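Histone-lysine N-methyltransferase SETMAR (PDB 3BO5) methylates histone H3 through the methyltransferase part crystallised here and, as a methylase-transposase fusion, takes part in DNA double-strand break repair. Local coordinates at residues 166-171 with 178-183; 44-47 with 53-56; 220-225 with 232-237; 81-86 with 118-123. The protein carries 2 engineered substitutions. All coordinates share one frame; numbering follows the deposited sequence. Where two conformers were deposited one is given.

In the fold
Interaction 1 is the contact that reaches the cofactor site: its Asn-178 and Tyr-179 bind S-adenosyl-L-homocysteine. Interaction 2 lies about 17 Å from it, centre to centre, with nearest atoms about 6 Å apart, and serves the same mixed sheet from the pre-SET side. Interaction 3, a hairpin of that sheet, meets interaction 1 where Ile-183 CG2 approaches Pro-221 CG at 4.2 Å. Interactions 3 and 4 are the closest neighbours, with centres about 9 Å apart: Phe-234 CE1 packs 3.5 Å from Tyr-83 CE1, and Val-120 CG2 lies 3.7 Å from Ala-232 CB. Interaction 4, beside the triple-zinc cluster, sits about 30 Å from interaction 1, across the centre of the chain.

Interaction 1. Residues 166-171 with 178-183; sequences QRRIHL and NYIIAI. With SAH (S-adenosyl-L-homocysteine), chain F.
Ile-180 reaches the helix 162-169 with the end of its longer branch: its CD1 lies 3.8 Å from CG2 of Ile-169 and 4.0 Å from CB of Arg-168. The branch is fully stretched, CG1 lying anti to the carbonyl carbon and CD1 trans beyond it (chi2 -175°), which makes isoleucine a slim apolar arm long enough to span the 8.1 Å between CA of Ile-169 and CA of Ile-180. The two isoleucines meet at about a right angle, though Ile-169 was deposited in two conformers and its distance holds for one of them. This small greasy contact lays the short helix of the SET domain against the segment that leads into strand 181-185, itself bonded to strands 193-199 and 260-266. Charge is kept apart from it: the extended chain of Arg-168 carries its guanidinium to salt bridges with Asp-198, Glu-158 and Glu-164. Cofactor binding falls to the residues just before Ile-180. Tyr-179 OH donates to carboxylate OXT of S-adenosyl-L-homocysteine at 2.8 Å, while its ring, in cation-pi contact with Arg-207, brings CE2 obliquely to 3.4 Å from the ligand's SD. The backbone N of Asn-178 adds a weak hydrogen bond of 3.4 Å to the ribose O3'.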
loop_
_atom_site.group_PDB
_atom_site.type_symbol
_atom_site.label_atom_id
_atom_site.label_comp_id
_atom_site.label_asym_id
_atom_site.label_seq_id
_atom_site.Cartn_x
_atom_site.Cartn_y
_atom_site.Cartn_z
ATOM N N GLN A 166 0.387 -20.029 -1.803
ATOM C CA GLN A 166 0.337 -21.055 -2.834
ATOM C C GLN A 166 -1.036 -21.668 -2.981
ATOM O O GLN A 166 -1.504 -21.904 -4.092
ATOM C CB GLN A 166 1.285 -22.186 -2.499
ATOM C CG GLN A 166 2.688 -21.767 -2.593
ATOM C CD GLN A 166 3.073 -21.482 -4.040
ATOM O OE1 GLN A 166 3.433 -20.363 -4.366
ATOM N NE2 GLN A 166 2.956 -22.501 -4.916
ATOM N N ARG A 167 -1.668 -21.976 -1.867
ATOM C CA ARG A 167 -2.982 -22.558 -1.867
ATOM C C ARG A 167 -3.996 -21.658 -2.563
ATOM O O ARG A 167 -4.788 -22.113 -3.385
ATOM C CB ARG A 167 -3.345 -22.861 -0.416
ATOM C CG ARG A 167 -4.313 -24.012 -0.213
ATOM C CD ARG A 167 -4.889 -24.037 1.205
ATOM N NE ARG A 167 -5.555 -22.756 1.531
ATOM C CZ ARG A 167 -6.779 -22.433 1.126
ATOM N NH1 ARG A 167 -7.553 -23.305 0.455
ATOM N NH2 ARG A 167 -7.240 -21.238 1.403
ATOM N N ARG A 168 -3.983 -20.361 -2.243
ATOM C CA ARG A 168 -4.945 -19.447 -2.841
ATOM C C ARG A 168 -4.683 -19.153 -4.303
ATOM O O ARG A 168 -5.614 -19.041 -5.112
ATOM C CB ARG A 168 -4.918 -18.115 -2.061
ATOM C CG ARG A 168 -5.345 -18.274 -0.635
ATOM C CD ARG A 168 -5.479 -16.928 0.068
ATOM N NE ARG A 168 -5.993 -17.077 1.423
ATOM C CZ ARG A 168 -6.485 -16.103 2.196
ATOM N NH1 ARG A 168 -6.536 -14.839 1.771
ATOM N NH2 ARG A 168 -6.917 -16.413 3.431
ATOM N N ILE A 169 -3.416 -18.974 -4.649
ATOM C CA ILE A 169 -3.073 -18.652 -6.025
ATOM C C ILE A 169 -3.511 -19.781 -6.946
ATOM O O ILE A 169 -3.987 -19.499 -8.051
ATOM C CB ILE A 169 -1.588 -18.268 -6.214
ATOM C CG1 ILE A 169 -0.658 -19.464 -5.982
ATOM C CG2 ILE A 169 -1.215 -17.078 -5.307
ATOM C CD1 ILE A 169 0.818 -19.188 -6.284
ATOM N N HIS A 170 -3.393 -21.022 -6.489
ATOM C CA HIS A 170 -3.644 -22.126 -7.415
ATOM C C HIS A 170 -5.113 -22.228 -7.780
ATOM O O HIS A 170 -5.463 -22.950 -8.707
ATOM C CB HIS A 170 -3.117 -23.421 -6.866
ATOM C CG HIS A 170 -1.632 -23.462 -6.779
ATOM N ND1 HIS A 170 -0.957 -24.272 -5.884
ATOM C CD2 HIS A 170 -0.684 -22.802 -7.482
ATOM C CE1 HIS A 170 0.344 -24.090 -6.031
ATOM N NE2 HIS A 170 0.538 -23.210 -7.001
ATOM N N LEU A 171 -5.958 -21.491 -7.062
ATOM C CA LEU A 171 -7.403 -21.477 -7.309
ATOM C C LEU A 171 -7.852 -20.300 -8.173
ATOM O O LEU A 171 -9.015 -20.233 -8.584
ATOM C CB LEU A 171 -8.163 -21.426 -5.987
ATOM C CG LEU A 171 -7.705 -22.292 -4.826
ATOM C CD1 LEU A 171 -8.379 -21.742 -3.592
ATOM C CD2 LEU A 171 -8.048 -23.774 -5.030
ATOM N N ASN A 178 -6.669 -10.438 -9.295
ATOM C CA ASN A 178 -5.590 -11.091 -8.491
ATOM C C ASN A 178 -5.089 -10.014 -7.547
ATOM O O ASN A 178 -4.748 -8.925 -8.053
ATOM C CB ASN A 178 -4.456 -11.440 -9.438
ATOM C CG ASN A 178 -4.882 -12.452 -10.491
ATOM O OD1 ASN A 178 -5.140 -12.101 -11.669
ATOM N ND2 ASN A 178 -5.029 -13.669 -10.070
ATOM N N TYR A 179 -5.052 -10.286 -6.228
ATOM C CA TYR A 179 -4.646 -9.203 -5.300
ATOM C C TYR A 179 -3.478 -9.497 -4.402
ATOM O O TYR A 179 -3.002 -8.601 -3.699
ATOM C CB TYR A 179 -5.837 -8.864 -4.349
ATOM C CG TYR A 179 -7.121 -8.411 -4.972
ATOM C CD1 TYR A 179 -8.093 -9.334 -5.296
ATOM C CD2 TYR A 179 -7.361 -7.074 -5.218
ATOM C CE1 TYR A 179 -9.279 -8.911 -5.918
ATOM C CE2 TYR A 179 -8.498 -6.618 -5.778
ATOM C CZ TYR A 179 -9.502 -7.548 -6.131
ATOM O OH TYR A 179 -10.677 -7.196 -6.744
ATOM N N ILE A 180 -2.993 -10.755 -4.347
ATOM C CA ILE A 180 -1.935 -11.033 -3.407
ATOM C C ILE A 180 -0.662 -10.343 -3.840
ATOM O O ILE A 180 -0.332 -10.339 -5.047
ATOM C CB ILE A 180 -1.677 -12.563 -3.322
ATOM C CG1 ILE A 180 -2.993 -13.246 -2.930
ATOM C CG2 ILE A 180 -0.597 -12.856 -2.288
ATOM C CD1 ILE A 180 -2.791 -14.751 -2.706
ATOM N N ILE A 181 0.080 -9.788 -2.889
ATOM C CA ILE A 181 1.369 -9.201 -3.212
ATOM C C ILE A 181 2.421 -9.825 -2.298
ATOM O O ILE A 181 2.160 -10.160 -1.106
ATOM C CB ILE A 181 1.368 -7.619 -3.012
ATOM C CG1 ILE A 181 2.615 -7.025 -3.608
ATOM C CG2 ILE A 181 1.187 -7.249 -1.524
ATOM C CD1 ILE A 181 2.564 -5.447 -3.664
ATOM N N ALA A 182 3.606 -10.009 -2.869
ATOM C CA ALA A 182 4.745 -10.571 -2.144
ATOM C C ALA A 182 5.835 -9.533 -1.986
ATOM O O ALA A 182 6.319 -8.949 -2.956
ATOM C CB ALA A 182 5.320 -11.815 -2.874
ATOM N N ILE A 183 6.216 -9.271 -0.748
ATOM C CA ILE A 183 7.218 -8.271 -0.440
ATOM C C ILE A 183 8.437 -9.044 0.083
ATOM O O ILE A 183 8.349 -9.781 1.035
ATOM C CB ILE A 183 6.751 -7.293 0.658
ATOM C CG1 ILE A 183 5.400 -6.703 0.324
ATOM C CG2 ILE A 183 7.842 -6.182 0.940
ATOM C CD1 ILE A 183 5.400 -6.017 -1.042
HETATM N N SAH F . -9.642 -3.754 -11.244
HETATM C CA SAH F . -9.661 -4.447 -9.916
HETATM C CB SAH F . -8.796 -3.717 -8.860
HETATM C CG SAH F . -7.316 -4.077 -9.081
HETATM S SD SAH F . -6.981 -5.819 -8.688
HETATM C C SAH F . -11.131 -4.588 -9.461
HETATM O O SAH F . -12.052 -4.324 -10.229
HETATM O OXT SAH F . -11.340 -4.975 -8.265
HETATM C "C5'" SAH F . -6.068 -6.303 -10.166
HETATM C "C4'" SAH F . -6.937 -6.593 -11.387
HETATM O "O4'" SAH F . -7.387 -5.383 -12.002
HETATM C "C3'" SAH F . -6.201 -7.303 -12.485
HETATM O "O3'" SAH F . -6.191 -8.739 -12.256
HETATM C "C2'" SAH F . -6.960 -6.933 -13.725
HETATM O "O2'" SAH F . -8.250 -7.570 -13.779
HETATM C "C1'" SAH F . -7.268 -5.478 -13.435
HETATM N N9 SAH F . -6.166 -4.569 -13.809
HETATM C C8 SAH F . -5.385 -3.776 -12.972
HETATM N N7 SAH F . -4.576 -3.046 -13.717
HETATM C C5 SAH F . -4.822 -3.301 -15.018
HETATM C C6 SAH F . -4.206 -2.813 -16.190
HETATM N N6 SAH F . -3.267 -1.867 -16.253
HETATM N N1 SAH F . -4.692 -3.365 -17.372
HETATM C C2 SAH F . -5.677 -4.302 -17.383
HETATM N N3 SAH F . -6.325 -4.789 -16.265
HETATM C C4 SAH F . -5.800 -4.296 -15.109
#

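Interaction 2. Residues 44-47 with 53-56; sequences HVVG and DPTQ
Asp-53 meets Val-46 through its carboxylate end, OD1 lying 3.7 Å from the valine CG2, with the two side chains crossing at about a right angle. Its CG stands anti to the backbone N (chi1 175°), a setting that also turns OD1 back over the following residues. Pro-54 comes next and makes the largest share of the contact. Its CG packs 3.7 Å from CB of His-44 and its CD 3.9 Å from CG2 of Val-46, the puckered ring thus reaching from His-44 to Val-46. Strand 45-46 belongs to the pre-SET region and runs parallel to strand 151-160 of the SET domain, where Val-159 also touches Pro-54. His-44 sends its imidazole on, NE2 bonding to the carbonyl O of Pro-229. Proline suits the second position of the type I turn 53-56, since its ring already holds phi near the value needed. Thr-55 lays its methyl CG2 3.8 Å from O of His-44. Both its OG1, at 2.7 Å, and its N, at 2.9 Å, bond to OD1 of Asp-53 from the same face of the carboxylate, the second bond making an Asx turn. Gln-56 closes the turn, its N bonded to O of Asp-53.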
loop_
_atom_site.group_PDB
_atom_site.type_symbol
_atom_site.label_atom_id
_atom_site.label_comp_id
_atom_site.label_asym_id
_atom_site.label_seq_id
_atom_site.Cartn_x
_atom_site.Cartn_y
_atom_site.Cartn_z
ATOM N N HIS A 44 -3.789 -4.151 8.245
ATOM C CA HIS A 44 -3.506 -5.609 8.066
ATOM C C HIS A 44 -4.204 -6.399 9.202
ATOM O O HIS A 44 -4.361 -5.937 10.373
ATOM C CB HIS A 44 -2.056 -5.949 8.252
ATOM C CG HIS A 44 -1.116 -5.454 7.198
ATOM N ND1 HIS A 44 -1.446 -5.370 5.855
ATOM C CD2 HIS A 44 0.190 -5.081 7.308
ATOM C CE1 HIS A 44 -0.369 -4.968 5.190
ATOM N NE2 HIS A 44 0.622 -4.777 6.045
ATOM N N VAL A 45 -4.594 -7.630 8.853
ATOM C CA VAL A 45 -5.152 -8.552 9.830
ATOM C C VAL A 45 -4.386 -9.860 9.677
ATOM O O VAL A 45 -3.722 -10.105 8.672
ATOM C CB VAL A 45 -6.636 -8.814 9.586
ATOM C CG1 VAL A 45 -7.450 -7.487 9.654
ATOM C CG2 VAL A 45 -6.868 -9.507 8.217
ATOM N N VAL A 46 -4.461 -10.673 10.742
ATOM C CA VAL A 46 -3.846 -12.007 10.684
ATOM C C VAL A 46 -4.571 -12.849 9.677
ATOM O O VAL A 46 -5.839 -12.873 9.634
ATOM C CB VAL A 46 -4.025 -12.765 12.023
ATOM C CG1 VAL A 46 -3.715 -14.291 11.835
ATOM C CG2 VAL A 46 -3.153 -12.174 13.039
ATOM N N GLY A 47 -3.771 -13.594 8.881
ATOM C CA GLY A 47 -4.385 -14.519 7.935
ATOM C C GLY A 47 -3.727 -15.872 8.170
ATOM O O GLY A 47 -2.738 -15.974 8.949
ATOM N N ASP A 53 1.702 -11.577 14.193
ATOM C CA ASP A 53 0.450 -10.876 14.173
ATOM C C ASP A 53 0.762 -9.424 13.871
ATOM O O ASP A 53 1.463 -8.779 14.640
ATOM C CB ASP A 53 -0.239 -11.033 15.532
ATOM C CG ASP A 53 -1.502 -10.233 15.672
ATOM O OD1 ASP A 53 -1.812 -9.302 14.862
ATOM O OD2 ASP A 53 -2.281 -10.602 16.618
ATOM N N PRO A 54 0.254 -8.922 12.726
ATOM C CA PRO A 54 0.745 -7.608 12.304
ATOM C C PRO A 54 0.277 -6.502 13.218
ATOM O O PRO A 54 0.734 -5.345 13.087
ATOM C CB PRO A 54 0.103 -7.431 10.914
ATOM C CG PRO A 54 -1.133 -8.257 11.007
ATOM C CD PRO A 54 -0.661 -9.496 11.732
ATOM N N THR A 55 -0.656 -6.798 14.134
ATOM C CA THR A 55 -1.173 -5.793 15.067
ATOM C C THR A 55 -0.373 -5.727 16.375
ATOM O O THR A 55 -0.580 -4.802 17.172
ATOM C CB THR A 55 -2.675 -6.065 15.393
ATOM O OG1 THR A 55 -2.771 -7.226 16.235
ATOM C CG2 THR A 55 -3.474 -6.287 14.086
ATOM N N GLN A 56 0.499 -6.701 16.567
ATOM C CA GLN A 56 1.265 -6.791 17.832
ATOM C C GLN A 56 2.477 -5.868 17.761
ATOM O O GLN A 56 3.225 -5.864 16.783
ATOM C CB GLN A 56 1.775 -8.207 18.015
ATOM C CG GLN A 56 2.729 -8.446 19.192
#

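Interaction 3. Residues 220-225 with 232-237; sequences IPVRID and ALFAAK
Ile-220 and Ala-232 form an antiparallel hydrogen-bonded pair: Ile-220 N donates to O of Ala-232 at 2.8 Å, and Ala-232 N returns a bond to O of Ile-220 at 3.0 Å. The axes of segments 220-223 and 232-235 make an angle of 122°, and their neighbouring side chains pack beside the rung. Phe-234 turns its ring toward Ile-220, bringing CD2 to 3.9 Å from the isoleucine CG1, with the two side chains about perpendicular. Val-222 offers CG2 to the edge of that ring, 4.3 Å from CE2, and to CB of Ala-232 at 3.8 Å. Its first torsion, chi1 173°, turns CG1 away and leaves CG2 facing Ala-232 and the ring edge. Alanine suits 232: its small methyl CB sits 3.5 Å from O of Ile-220 and still meets Val-222.

Further out, the pairing continues toward the hairpin turn through a backbone bond between Val-222 and Lys-230. Strand 102-103 of the pre-SET region runs parallel to strand 217-223 along its other edge, and Val-102 packs on both Ile-220 and Val-222. Beyond them Arg-223 forms a salt bridge with Glu-185 and a hydrogen bond to O of Met-227. Polar backbone bonds thus fix the register of the hairpin, while the apolar side chains of Ile-220, Val-222, Ala-232 and Phe-234 pack on one another beside the rung.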
loop_
_atom_site.group_PDB
_atom_site.type_symbol
_atom_site.label_atom_id
_atom_site.label_comp_id
_atom_site.label_asym_id
_atom_site.label_seq_id
_atom_site.Cartn_x
_atom_site.Cartn_y
_atom_site.Cartn_z
ATOM N N ILE A 220 6.343 1.797 -0.453
ATOM C CA ILE A 220 7.463 1.706 0.438
ATOM C C ILE A 220 7.057 0.855 1.636
ATOM O O ILE A 220 6.033 1.140 2.229
ATOM C CB ILE A 220 7.758 3.156 1.007
ATOM C CG1 ILE A 220 8.154 4.089 -0.132
ATOM C CG2 ILE A 220 8.953 3.139 1.958
ATOM C CD1 ILE A 220 9.188 3.510 -1.001
ATOM N N PRO A 221 7.859 -0.191 1.999
ATOM C CA PRO A 221 7.539 -0.894 3.284
ATOM C C PRO A 221 7.848 0.032 4.442
ATOM O O PRO A 221 8.950 0.582 4.531
ATOM C CB PRO A 221 8.506 -2.109 3.273
ATOM C CG PRO A 221 9.044 -2.209 1.830
ATOM C CD PRO A 221 8.993 -0.788 1.281
ATOM N N VAL A 222 6.833 0.288 5.276
ATOM C CA VAL A 222 7.018 1.193 6.393
ATOM C C VAL A 222 6.687 0.422 7.673
ATOM O O VAL A 222 5.570 -0.075 7.819
ATOM C CB VAL A 222 6.110 2.426 6.253
ATOM C CG1 VAL A 222 6.215 3.257 7.541
ATOM C CG2 VAL A 222 6.547 3.272 5.033
ATOM N N ARG A 223 7.685 0.337 8.579
ATOM C CA ARG A 223 7.396 -0.292 9.879
ATOM C C ARG A 223 6.994 0.694 10.928
ATOM O O ARG A 223 7.566 1.769 11.006
ATOM C CB ARG A 223 8.586 -1.170 10.334
ATOM C CG ARG A 223 8.698 -2.438 9.494
ATOM C CD ARG A 223 9.963 -3.216 9.719
ATOM N NE ARG A 223 9.833 -4.486 8.993
ATOM C CZ ARG A 223 10.062 -4.635 7.686
ATOM N NH1 ARG A 223 10.408 -3.593 6.920
ATOM N NH2 ARG A 223 9.939 -5.853 7.140
ATOM N N ILE A 224 6.028 0.317 11.761
ATOM C CA ILE A 224 5.509 1.191 12.800
ATOM C C ILE A 224 5.578 0.389 14.112
ATOM O O ILE A 224 6.608 0.369 14.760
ATOM C CB ILE A 224 4.122 1.699 12.511
ATOM C CG1 ILE A 224 4.117 2.309 11.061
ATOM C CG2 ILE A 224 3.672 2.753 13.584
ATOM C CD1 ILE A 224 2.840 3.028 10.642
ATOM N N ASP A 225 4.484 -0.276 14.463
ATOM C CA ASP A 225 4.523 -1.098 15.694
ATOM C C ASP A 225 5.141 -2.465 15.516
ATOM O O ASP A 225 5.741 -3.011 16.411
ATOM C CB ASP A 225 3.115 -1.285 16.240
ATOM C CG ASP A 225 2.460 -0.001 16.689
ATOM O OD1 ASP A 225 3.144 0.886 17.103
ATOM O OD2 ASP A 225 1.206 0.113 16.712
ATOM N N ALA A 232 3.075 1.046 2.073
ATOM C CA ALA A 232 2.555 2.437 2.045
ATOM C C ALA A 232 2.744 3.023 0.672
ATOM O O ALA A 232 3.875 3.030 0.193
ATOM C CB ALA A 232 3.328 3.241 3.086
ATOM N N LEU A 233 1.681 3.552 0.057
ATOM C CA LEU A 233 1.801 4.105 -1.333
ATOM C C LEU A 233 1.833 5.615 -1.143
ATOM O O LEU A 233 0.979 6.196 -0.451
ATOM C CB LEU A 233 0.575 3.784 -2.194
ATOM C CG LEU A 233 0.706 2.276 -2.469
ATOM C CD1 LEU A 233 -0.397 1.378 -2.012
ATOM C CD2 LEU A 233 1.380 1.968 -3.768
ATOM N N PHE A 234 2.907 6.187 -1.719
ATOM C CA PHE A 234 3.083 7.666 -1.732
ATOM C C PHE A 234 2.990 8.183 -3.129
ATOM O O PHE A 234 3.334 7.488 -4.090
ATOM C CB PHE A 234 4.475 8.039 -1.155
ATOM C CG PHE A 234 4.653 7.701 0.310
ATOM C CD1 PHE A 234 4.435 8.652 1.279
ATOM C CD2 PHE A 234 5.100 6.430 0.663
ATOM C CE1 PHE A 234 4.626 8.330 2.629
ATOM C CE2 PHE A 234 5.227 6.076 2.013
ATOM C CZ PHE A 234 5.016 6.993 2.975
ATOM N N ALA A 235 2.515 9.429 -3.265
ATOM C CA ALA A 235 2.466 9.995 -4.616
ATOM C C ALA A 235 3.873 10.201 -5.151
ATOM O O ALA A 235 4.689 10.853 -4.486
ATOM C CB ALA A 235 1.715 11.351 -4.561
ATOM N N ALA A 236 4.130 9.672 -6.362
ATOM C CA ALA A 236 5.458 9.762 -6.979
ATOM C C ALA A 236 5.613 11.105 -7.753
ATOM O O ALA A 236 6.728 11.497 -8.202
ATOM C CB ALA A 236 5.662 8.620 -7.909
ATOM N N LYS A 237 4.484 11.740 -7.956
ATOM C CA LYS A 237 4.376 13.003 -8.725
ATOM C C LYS A 237 3.131 13.735 -8.243
ATOM O O LYS A 237 2.326 13.149 -7.525
ATOM C CB LYS A 237 4.324 12.743 -10.239
ATOM C CG LYS A 237 3.269 11.753 -10.669
ATOM C CD LYS A 237 3.632 11.139 -12.065
ATOM C CE LYS A 237 4.465 9.833 -12.008
ATOM N NZ LYS A 237 4.877 9.485 -13.444
#

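Interaction 4. Residues 81-86 with 118-123; sequences ENYDDN and RVVQKG
Tyr-83 lays one face of its ring against Val-119, whose CG2 stands 3.7 Å from the ring centroid and only 20° off the normal, a clear CH-pi contact. That methyl is nearest CD2 and CG, both 3.6 Å away, and CB of Val-119 follows above the hydroxyl end of the ring, 3.8 Å from CZ. The opposite face is covered by CB of Asn-82, so the phenol is sandwiched between aliphatic groups. At the rim its OH lies 3.7 Å from CG2 of Val-120, but the hydroxyl has its hydrogen-bond partner outside the two segments. Valine suits both positions: a beta-branched side chain is compact, and with CG1 anti to the backbone N (chi1 167° in Val-119) it leaves CG2 of Val-119 over the ring and, in Val-120, beside the hydroxyl.

The valines are set by the turn they lie in, a 3-10 segment at 120-122 closed by Lys-122 N to O of Val-119 at 2.9 Å. Glu-104 accepts from the backbone N of both Val-119 and Val-120, and also from Gln-121 NE2. Arg-118 NH1 bonds OE1 of Gln-121 at 2.9 Å, on a lone pair and in the guanidinium plane; its NH2 reaches O of Cys-111, a zinc ligand. Across the contact, Asp-84 forms an Asx turn with Asn-86 N just after Tyr-83.

The contact therefore joins two loops of the pre-SET domain, far apart in sequence, through dispersion and CH-pi attraction alone, while polar bonds behind the valines tie their turn to the backbone of the zinc cluster.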
loop_
_atom_site.group_PDB
_atom_site.type_symbol
_atom_site.label_atom_id
_atom_site.label_comp_id
_atom_site.label_asym_id
_atom_site.label_seq_id
_atom_site.Cartn_x
_atom_site.Cartn_y
_atom_site.Cartn_z
ATOM N N GLU A 81 15.796 11.694 8.069
ATOM C CA GLU A 81 14.368 11.892 8.185
ATOM C C GLU A 81 13.704 11.156 7.053
ATOM O O GLU A 81 14.225 11.155 5.940
ATOM C CB GLU A 81 14.018 13.363 8.134
ATOM C CG GLU A 81 14.471 14.076 9.418
ATOM C CD GLU A 81 13.930 15.507 9.469
ATOM O OE1 GLU A 81 14.416 16.330 8.659
ATOM O OE2 GLU A 81 12.976 15.774 10.265
ATOM N N ASN A 82 12.559 10.534 7.316
ATOM C CA ASN A 82 11.833 9.902 6.236
ATOM C C ASN A 82 10.960 10.917 5.543
ATOM O O ASN A 82 10.715 10.776 4.316
ATOM C CB ASN A 82 10.946 8.806 6.816
ATOM C CG ASN A 82 11.735 7.701 7.395
ATOM O OD1 ASN A 82 12.600 7.106 6.727
ATOM N ND2 ASN A 82 11.480 7.395 8.679
ATOM N N TYR A 83 10.474 11.885 6.303
ATOM C CA TYR A 83 9.465 12.779 5.795
ATOM C C TYR A 83 9.882 14.217 6.046
ATOM O O TYR A 83 10.618 14.519 7.010
ATOM C CB TYR A 83 8.126 12.557 6.500
ATOM C CG TYR A 83 7.710 11.086 6.476
ATOM C CD1 TYR A 83 7.317 10.477 5.271
ATOM C CD2 TYR A 83 7.737 10.322 7.654
ATOM C CE1 TYR A 83 6.896 9.138 5.229
ATOM C CE2 TYR A 83 7.305 8.971 7.621
ATOM C CZ TYR A 83 6.911 8.398 6.406
ATOM O OH TYR A 83 6.522 7.104 6.399
ATOM N N ASP A 84 9.368 15.092 5.184
ATOM C CA ASP A 84 9.514 16.513 5.437
ATOM C C ASP A 84 8.405 17.084 6.265
ATOM O O ASP A 84 7.556 16.381 6.805
ATOM C CB ASP A 84 9.711 17.312 4.126
ATOM C CG ASP A 84 8.518 17.348 3.267
ATOM O OD1 ASP A 84 7.370 17.207 3.760
ATOM O OD2 ASP A 84 8.744 17.613 2.057
ATOM N N ASP A 85 8.463 18.410 6.450
ATOM C CA ASP A 85 7.550 19.029 7.357
ATOM C C ASP A 85 6.116 19.036 6.830
ATOM O O ASP A 85 5.184 19.276 7.637
ATOM C CB ASP A 85 7.999 20.451 7.738
ATOM C CG ASP A 85 7.065 21.087 8.736
ATOM O OD1 ASP A 85 6.988 20.579 9.870
ATOM O OD2 ASP A 85 6.376 22.056 8.382
ATOM N N ASN A 86 5.948 18.783 5.519
ATOM C CA ASN A 86 4.628 18.702 4.888
ATOM C C ASN A 86 4.182 17.273 4.799
ATOM O O ASN A 86 3.190 16.998 4.154
ATOM C CB ASN A 86 4.642 19.285 3.500
ATOM C CG ASN A 86 4.869 20.756 3.522
ATOM O OD1 ASN A 86 4.286 21.454 4.364
ATOM N ND2 ASN A 86 5.783 21.225 2.676
ATOM N N ARG A 118 5.669 10.522 12.101
ATOM C CA ARG A 118 4.374 9.781 12.147
ATOM C C ARG A 118 3.592 10.280 10.961
ATOM O O ARG A 118 3.164 11.449 10.954
ATOM C CB ARG A 118 3.611 10.074 13.454
ATOM C CG ARG A 118 4.418 9.725 14.695
ATOM C CD ARG A 118 3.668 10.195 15.885
ATOM N NE ARG A 118 4.307 9.880 17.187
ATOM C CZ ARG A 118 4.221 8.733 17.822
ATOM N NH1 ARG A 118 3.653 7.685 17.256
ATOM N NH2 ARG A 118 4.790 8.634 19.056
ATOM N N VAL A 119 3.452 9.436 9.951
ATOM C CA VAL A 119 2.788 9.835 8.680
ATOM C C VAL A 119 1.879 8.700 8.255
ATOM O O VAL A 119 0.660 8.891 8.312
ATOM C CB VAL A 119 3.758 10.232 7.577
ATOM C CG1 VAL A 119 3.089 10.327 6.216
ATOM C CG2 VAL A 119 4.415 11.537 7.957
ATOM N N VAL A 120 2.398 7.528 7.870
ATOM C CA VAL A 120 1.469 6.449 7.418
ATOM C C VAL A 120 0.430 6.146 8.491
ATOM O O VAL A 120 -0.775 5.928 8.245
ATOM C CB VAL A 120 2.293 5.237 7.109
ATOM C CG1 VAL A 120 1.428 3.987 6.804
ATOM C CG2 VAL A 120 3.235 5.569 5.921
ATOM N N GLN A 121 0.906 6.186 9.733
ATOM C CA GLN A 121 0.011 5.900 10.851
ATOM C C GLN A 121 -1.210 6.787 10.996
ATOM O O GLN A 121 -2.187 6.354 11.647
ATOM C CB GLN A 121 0.826 5.894 12.164
ATOM C CG GLN A 121 1.299 7.209 12.627
ATOM C CD GLN A 121 2.348 7.018 13.672
ATOM O OE1 GLN A 121 2.091 7.260 14.853
ATOM N NE2 GLN A 121 3.555 6.611 13.254
ATOM N N LYS A 122 -1.116 8.025 10.485
ATOM C CA LYS A 122 -2.187 9.012 10.549
ATOM C C LYS A 122 -3.370 8.674 9.639
ATOM O O LYS A 122 -4.412 9.278 9.773
ATOM C CB LYS A 122 -1.643 10.399 10.174
ATOM C CG LYS A 122 -0.670 10.989 11.201
ATOM C CD LYS A 122 -1.162 10.731 12.623
ATOM C CE LYS A 122 -0.455 11.685 13.572
ATOM N NZ LYS A 122 -0.263 11.138 14.965
ATOM N N GLY A 123 -3.164 7.785 8.679
ATOM C CA GLY A 123 -4.277 7.349 7.809
ATOM C C GLY A 123 -4.532 8.238 6.618
ATOM O O GLY A 123 -3.650 9.066 6.230
#